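47 KDA membrane antigen (Treponema pallidum, PDB 1O75) binds penicillin and shows zinc-stimulated carboxypeptidase activity on synthetic depsipeptides, which may reduce peptidoglycan cross-linking in this spirochaete. Local coordinates at residues B[19-24]-B[255-260]; B[276-281]-B[303-308]. The protein carries 2 engineered substitutions. One frame throughout, in Å; residues are numbered along the deposited sequence.

Contact 1: residues B[19-24]-B[255-260]. With XE (xenon), chain F.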
loop_
_atom_site.group_PDB
_atom_site.type_symbol
_atom_site.label_atom_id
_atom_site.label_comp_id
_atom_site.label_asym_id
_atom_site.label_seq_id
_atom_site.Cartn_x
_atom_site.Cartn_y
_atom_site.Cartn_z
ATOM N N ASP B 19 28.398 3.598 -19.014
ATOM C CA ASP B 19 28.322 3.676 -20.481
ATOM C C ASP B 19 27.106 4.497 -20.903
ATOM O O ASP B 19 27.140 5.236 -21.899
ATOM C CB ASP B 19 28.107 2.303 -21.147
ATOM C CG ASP B 19 29.284 1.349 -21.004
ATOM O OD1 ASP B 19 30.450 1.795 -21.082
ATOM O OD2 ASP B 19 29.002 0.123 -20.850
ATOM N N TYR B 20 26.000 4.314 -20.192
ATOM C CA TYR B 20 24.768 5.016 -20.551
ATOM C C TYR B 20 24.823 6.515 -20.234
ATOM O O TYR B 20 24.479 7.351 -21.058
ATOM C CB TYR B 20 23.564 4.398 -19.802
ATOM C CG TYR B 20 22.228 4.999 -20.184
ATOM C CD1 TYR B 20 21.785 6.208 -19.625
ATOM C CD2 TYR B 20 21.450 4.419 -21.181
ATOM C CE1 TYR B 20 20.619 6.813 -20.063
ATOM C CE2 TYR B 20 20.280 5.028 -21.628
ATOM C CZ TYR B 20 19.875 6.219 -21.069
ATOM O OH TYR B 20 18.731 6.822 -21.523
ATOM N N TRP B 21 25.268 6.841 -19.033
ATOM C CA TRP B 21 25.250 8.230 -18.608
ATOM C C TRP B 21 26.392 9.098 -19.124
ATOM O O TRP B 21 26.279 10.313 -19.133
ATOM C CB TRP B 21 25.151 8.291 -17.071
ATOM C CG TRP B 21 23.760 7.952 -16.560
ATOM C CD1 TRP B 21 23.362 6.790 -15.920
ATOM C CD2 TRP B 21 22.567 8.740 -16.732
ATOM N NE1 TRP B 21 21.994 6.814 -15.706
ATOM C CE2 TRP B 21 21.485 7.994 -16.191
ATOM C CE3 TRP B 21 22.306 10.004 -17.288
ATOM C CZ2 TRP B 21 20.176 8.468 -16.196
ATOM C CZ3 TRP B 21 20.985 10.477 -17.287
ATOM C CH2 TRP B 21 19.947 9.708 -16.745
ATOM N N ALA B 22 27.484 8.482 -19.561
ATOM C CA ALA B 22 28.623 9.257 -20.078
ATOM C C ALA B 22 28.163 10.291 -21.112
ATOM O O ALA B 22 28.456 11.483 -20.995
ATOM C CB ALA B 22 29.648 8.325 -20.711
ATOM N N GLY B 23 27.453 9.830 -22.129
ATOM C CA GLY B 23 26.987 10.743 -23.156
ATOM C C GLY B 23 25.911 11.722 -22.705
ATOM O O GLY B 23 25.809 12.818 -23.261
ATOM N N GLU B 24 25.098 11.327 -21.718
ATOM C CA GLU B 24 24.013 12.178 -21.229
ATOM C C GLU B 24 24.542 13.342 -20.423
ATOM O O GLU B 24 23.924 14.392 -20.393
ATOM C CB GLU B 24 23.062 11.399 -20.302
ATOM C CG GLU B 24 22.391 10.169 -20.930
ATOM C CD GLU B 24 21.632 10.513 -22.198
ATOM O OE1 GLU B 24 21.025 11.609 -22.263
ATOM O OE2 GLU B 24 21.641 9.687 -23.138
ATOM N N PHE B 255 10.735 0.313 -18.503
ATOM C CA PHE B 255 11.407 1.420 -17.821
ATOM C C PHE B 255 12.911 1.234 -17.740
ATOM O O PHE B 255 13.410 0.167 -17.365
ATOM C CB PHE B 255 10.875 1.570 -16.396
ATOM C CG PHE B 255 11.592 2.621 -15.589
ATOM C CD1 PHE B 255 11.234 3.969 -15.700
ATOM C CD2 PHE B 255 12.598 2.257 -14.694
ATOM C CE1 PHE B 255 11.865 4.940 -14.916
ATOM C CE2 PHE B 255 13.243 3.221 -13.901
ATOM C CZ PHE B 255 12.866 4.572 -14.016
ATOM N N ASN B 256 13.645 2.301 -18.037
ATOM C CA ASN B 256 15.089 2.229 -17.957
ATOM C C ASN B 256 15.698 3.076 -16.833
ATOM O O ASN B 256 16.358 2.554 -15.931
ATOM C CB ASN B 256 15.713 2.685 -19.276
ATOM C CG ASN B 256 15.888 1.554 -20.267
ATOM O OD1 ASN B 256 16.119 0.428 -19.871
ATOM N ND2 ASN B 256 15.815 1.862 -21.565
ATOM N N THR B 257 15.468 4.389 -16.880
ATOM C CA THR B 257 16.121 5.249 -15.901
ATOM C C THR B 257 15.468 6.622 -15.742
ATOM O O THR B 257 14.406 6.897 -16.335
ATOM C CB THR B 257 17.621 5.355 -16.314
ATOM O OG1 THR B 257 18.387 5.965 -15.271
ATOM C CG2 THR B 257 17.771 6.153 -17.646
ATOM N N VAL B 258 16.088 7.475 -14.918
ATOM C CA VAL B 258 15.569 8.816 -14.673
ATOM C C VAL B 258 16.698 9.837 -14.671
ATOM O O VAL B 258 17.764 9.604 -14.083
ATOM C CB VAL B 258 14.896 8.956 -13.274
ATOM C CG1 VAL B 258 14.069 10.267 -13.215
ATOM C CG2 VAL B 258 14.033 7.775 -12.985
ATOM N N ARG B 259 16.456 10.972 -15.309
ATOM C CA ARG B 259 17.432 12.050 -15.314
ATOM C C ARG B 259 16.952 13.091 -14.314
ATOM O O ARG B 259 15.760 13.404 -14.258
ATOM C CB ARG B 259 17.510 12.699 -16.691
ATOM C CG ARG B 259 18.551 13.840 -16.760
ATOM C CD ARG B 259 18.361 14.651 -18.059
ATOM N NE ARG B 259 19.338 15.727 -18.175
ATOM C CZ ARG B 259 20.456 15.638 -18.888
ATOM N NH1 ARG B 259 20.729 14.521 -19.543
ATOM N NH2 ARG B 259 21.298 16.665 -18.949
ATOM N N TYR B 260 17.855 13.618 -13.501
ATOM C CA TYR B 260 17.468 14.685 -12.571
ATOM C C TYR B 260 18.084 16.002 -13.113
ATOM O O TYR B 260 19.296 16.054 -13.330
ATOM C CB TYR B 260 18.062 14.468 -11.161
ATOM C CG TYR B 260 17.521 13.269 -10.377
ATOM C CD1 TYR B 260 16.387 12.573 -10.814
ATOM C CD2 TYR B 260 18.141 12.854 -9.188
ATOM C CE1 TYR B 260 15.873 11.482 -10.082
ATOM C CE2 TYR B 260 17.638 11.764 -8.441
ATOM C CZ TYR B 260 16.504 11.088 -8.898
ATOM O OH TYR B 260 16.002 10.030 -8.168
HETATM XE XE XE F . 14.446 12.933 -6.681
HETATM O O HOH W 1 19.097 12.428 -20.495
#

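Contact 2: residues B[276-281]-B[303-308]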
loop_
_atom_site.group_PDB
_atom_site.type_symbol
_atom_site.label_atom_id
_atom_site.label_comp_id
_atom_site.label_asym_id
_atom_site.label_seq_id
_atom_site.Cartn_x
_atom_site.Cartn_y
_atom_site.Cartn_z
ATOM N N TYR B 276 21.967 15.221 -13.263
ATOM C CA TYR B 276 22.535 14.030 -12.658
ATOM C C TYR B 276 21.893 12.780 -13.259
ATOM O O TYR B 276 20.734 12.799 -13.688
ATOM C CB TYR B 276 22.296 14.040 -11.137
ATOM C CG TYR B 276 22.625 15.363 -10.464
ATOM C CD1 TYR B 276 23.949 15.767 -10.275
ATOM C CD2 TYR B 276 21.615 16.210 -10.037
ATOM C CE1 TYR B 276 24.255 17.020 -9.664
ATOM C CE2 TYR B 276 21.901 17.459 -9.420
ATOM C CZ TYR B 276 23.220 17.848 -9.242
ATOM O OH TYR B 276 23.499 19.030 -8.604
ATOM N N GLY B 277 22.673 11.709 -13.312
ATOM C CA GLY B 277 22.176 10.432 -13.804
ATOM C C GLY B 277 21.784 9.673 -12.543
ATOM O O GLY B 277 22.138 10.104 -11.437
ATOM N N THR B 278 21.066 8.561 -12.692
ATOM C CA THR B 278 20.627 7.778 -11.543
ATOM C C THR B 278 20.811 6.286 -11.815
ATOM O O THR B 278 21.036 5.867 -12.957
ATOM C CB THR B 278 19.143 7.990 -11.253
ATOM O OG1 THR B 278 18.380 7.579 -12.402
ATOM C CG2 THR B 278 18.843 9.479 -10.909
ATOM N N LYS B 279 20.700 5.495 -10.754
ATOM C CA LYS B 279 20.828 4.038 -10.868
ATOM C C LYS B 279 19.579 3.451 -10.227
ATOM O O LYS B 279 19.198 3.839 -9.125
ATOM C CB LYS B 279 22.088 3.573 -10.142
ATOM C CG LYS B 279 23.336 4.129 -10.796
ATOM C CD LYS B 279 24.609 3.481 -10.275
ATOM C CE LYS B 279 24.890 3.867 -8.843
ATOM N NZ LYS B 279 26.261 3.391 -8.423
ATOM N N HIS B 280 18.935 2.514 -10.906
ATOM C CA HIS B 280 17.710 1.959 -10.345
ATOM C C HIS B 280 17.983 1.207 -9.051
ATOM O O HIS B 280 19.076 0.701 -8.843
ATOM C CB HIS B 280 17.023 1.040 -11.353
ATOM C CG HIS B 280 15.612 0.730 -10.987
ATOM N ND1 HIS B 280 14.660 1.716 -10.832
ATOM C CD2 HIS B 280 14.996 -0.444 -10.706
ATOM C CE1 HIS B 280 13.516 1.162 -10.473
ATOM N NE2 HIS B 280 13.693 -0.146 -10.388
ATOM N N SER B 281 16.981 1.173 -8.183
ATOM C CA SER B 281 17.049 0.514 -6.889
ATOM C C SER B 281 17.732 1.428 -5.886
ATOM O O SER B 281 17.235 1.633 -4.793
ATOM C CB SER B 281 17.789 -0.816 -6.982
ATOM O OG SER B 281 17.674 -1.465 -5.738
ATOM N N ASP B 303 28.256 10.850 -4.384
ATOM C CA ASP B 303 29.149 11.455 -5.367
ATOM C C ASP B 303 28.466 11.778 -6.689
ATOM O O ASP B 303 28.782 12.798 -7.318
ATOM C CB ASP B 303 30.354 10.561 -5.643
ATOM C CG ASP B 303 31.243 10.373 -4.421
ATOM O OD1 ASP B 303 31.210 11.219 -3.498
ATOM O OD2 ASP B 303 31.977 9.371 -4.400
ATOM N N ARG B 304 27.529 10.923 -7.128
ATOM C CA ARG B 304 26.865 11.191 -8.397
ATOM C C ARG B 304 25.907 12.374 -8.342
ATOM O O ARG B 304 25.369 12.779 -9.373
ATOM C CB ARG B 304 26.130 9.942 -8.914
ATOM C CG ARG B 304 24.995 9.390 -8.024
ATOM C CD ARG B 304 24.473 8.024 -8.607
ATOM N NE ARG B 304 23.555 7.368 -7.670
ATOM C CZ ARG B 304 23.942 6.691 -6.587
ATOM N NH1 ARG B 304 25.230 6.553 -6.319
ATOM N NH2 ARG B 304 23.043 6.229 -5.715
ATOM N N PHE B 305 25.680 12.909 -7.147
ATOM C CA PHE B 305 24.803 14.071 -6.955
ATOM C C PHE B 305 25.582 15.259 -6.355
ATOM O O PHE B 305 25.002 16.187 -5.794
ATOM C CB PHE B 305 23.612 13.714 -6.041
ATOM C CG PHE B 305 22.751 12.597 -6.590
ATOM C CD1 PHE B 305 22.330 12.631 -7.908
ATOM C CD2 PHE B 305 22.379 11.511 -5.788
ATOM C CE1 PHE B 305 21.547 11.587 -8.445
ATOM C CE2 PHE B 305 21.591 10.458 -6.304
ATOM C CZ PHE B 305 21.176 10.491 -7.634
ATOM N N LYS B 306 26.896 15.218 -6.492
ATOM C CA LYS B 306 27.752 16.263 -5.941
ATOM C C LYS B 306 27.284 17.658 -6.361
ATOM O O LYS B 306 27.160 17.933 -7.548
ATOM C CB LYS B 306 29.200 16.048 -6.406
ATOM C CG LYS B 306 30.177 17.008 -5.746
ATOM C CD LYS B 306 31.607 16.833 -6.257
ATOM C CE LYS B 306 32.489 17.965 -5.727
ATOM N NZ LYS B 306 33.939 17.719 -5.981
ATOM N N GLY B 307 27.004 18.510 -5.379
ATOM C CA GLY B 307 26.574 19.869 -5.657
ATOM C C GLY B 307 25.072 20.055 -5.598
ATOM O O GLY B 307 24.575 21.180 -5.681
ATOM N N SER B 308 24.337 18.957 -5.451
ATOM C CA SER B 308 22.888 19.044 -5.410
ATOM C C SER B 308 22.503 19.504 -4.032
ATOM O O SER B 308 23.317 19.489 -3.133
ATOM C CB SER B 308 22.274 17.670 -5.657
ATOM O OG SER B 308 22.664 16.798 -4.611
HETATM O O HOH W 2 25.912 19.920 -9.035
HETATM O O HOH W 3 25.311 12.281 -11.990
#

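Contact 1: residues B[19-24]-B[255-260]
Tyr20 approaches Thr257 from the opposite direction: its CE1, on a ring swung away from the backbone N (chi1 -176°), lies 3.8 Å from Thr257 CG2, and Met155 of strand 143-163 packs against both side chains. Next along the helix, Trp21 brings the six-membered part of its indole to the strand. Thr257 OG1 sits at the indole edge, in its plane, 3.2 Å from Trp21 CZ2, while the aliphatic root of Arg259 passes the far end, with Trp21 CH2 3.9 Å from Arg259 CB. Tyr20 CD1 lies over one indole face, toward its rim. Helix 17-25, from the N-terminal family region, thus packs on strand 255-262 of the E-set-type region at a classic beta bulge, where Asn256 and Thr257 both face Ile318. At Glu24 the contact turns polar. Extended Arg259 offers NH1 to the carbonyl Glu24 O in a weak bond of 3.3 Å, and a water, 2.7 Å from Glu24 OE1 and 2.8 Å from Arg259 NH1, bridges what is otherwise a long salt bridge. Stronger partners lie outside: Arg201 N and Lys190 for Glu24 OE2, and Asp261 for Arg259 NE.

Contact 2: residues B[276-281]-B[303-308]
Tyr276 lays its ring along the turn formed by 305-308, and more of its surface is buried here than that of any other residue in the two segments. The Phe305 ring stands almost perpendicular to it, planes at 89°, and turns its edge toward the tyrosine face in an offset edge-to-face pair with centroids 5.8 Å apart. Closest in this pairing are Tyr276 CB and Phe305 CD1, at 3.5 Å, the CB lying in the plane of the phenylalanine ring. Phe305 CA adds an off-centre CH-pi contact to the tyrosine. At the phenolic end, a water 2.6 Å from Tyr276 OH donates to Lys306 O, tying the hydroxyl to the turn; a second water joins Gly277 N to Arg304 O. By contrast, Gly277 O, 3.4 Å from Phe305 CE1, is buried without a polar partner.

With chi1 at 62°, Arg304 CG lies between its backbone N and carbonyl carbon and over the centre of the Phe305 ring; from there the chain runs extended to the guanidinium, one face of which meets Lys279 CE, 3.7 Å from Arg304 NH1. The acids around this cationic pair probably offset its charge: Asp46 binds Lys279 NZ, and Asp283 binds Arg304 NH2.

Phe305 O accepts from both Ser308 N and Ser308 OG, the latter at 2.7 Å and on a lone pair in the carbonyl plane, bracing a type II beta turn with Gly307 at its third position.

In the fold
Strand 255-262 connects the two contacts, whose centres are 10 Å apart. It receives the helix of contact 1 and pairs at Tyr260 with Tyr276 of contact 2, through Tyr260 O and Tyr276 N at 2.8 Å. A second tie is probable between Val258 O and Thr278 OG1, at 2.7 Å. Helix 17-25 also packs directly on the loop of contact 2, with Trp21 NE1 3.1 Å from Thr278 O. One of the xenon sites lies beside this junction: Tyr260 turns a ring face to the atom, with Tyr260 CZ 3.5 Å from the xenon, and Cys296, Gly297 and Phe331 complete the pocket. The side chain of Thr278 in contact 2 remains about 7 Å from the xenon.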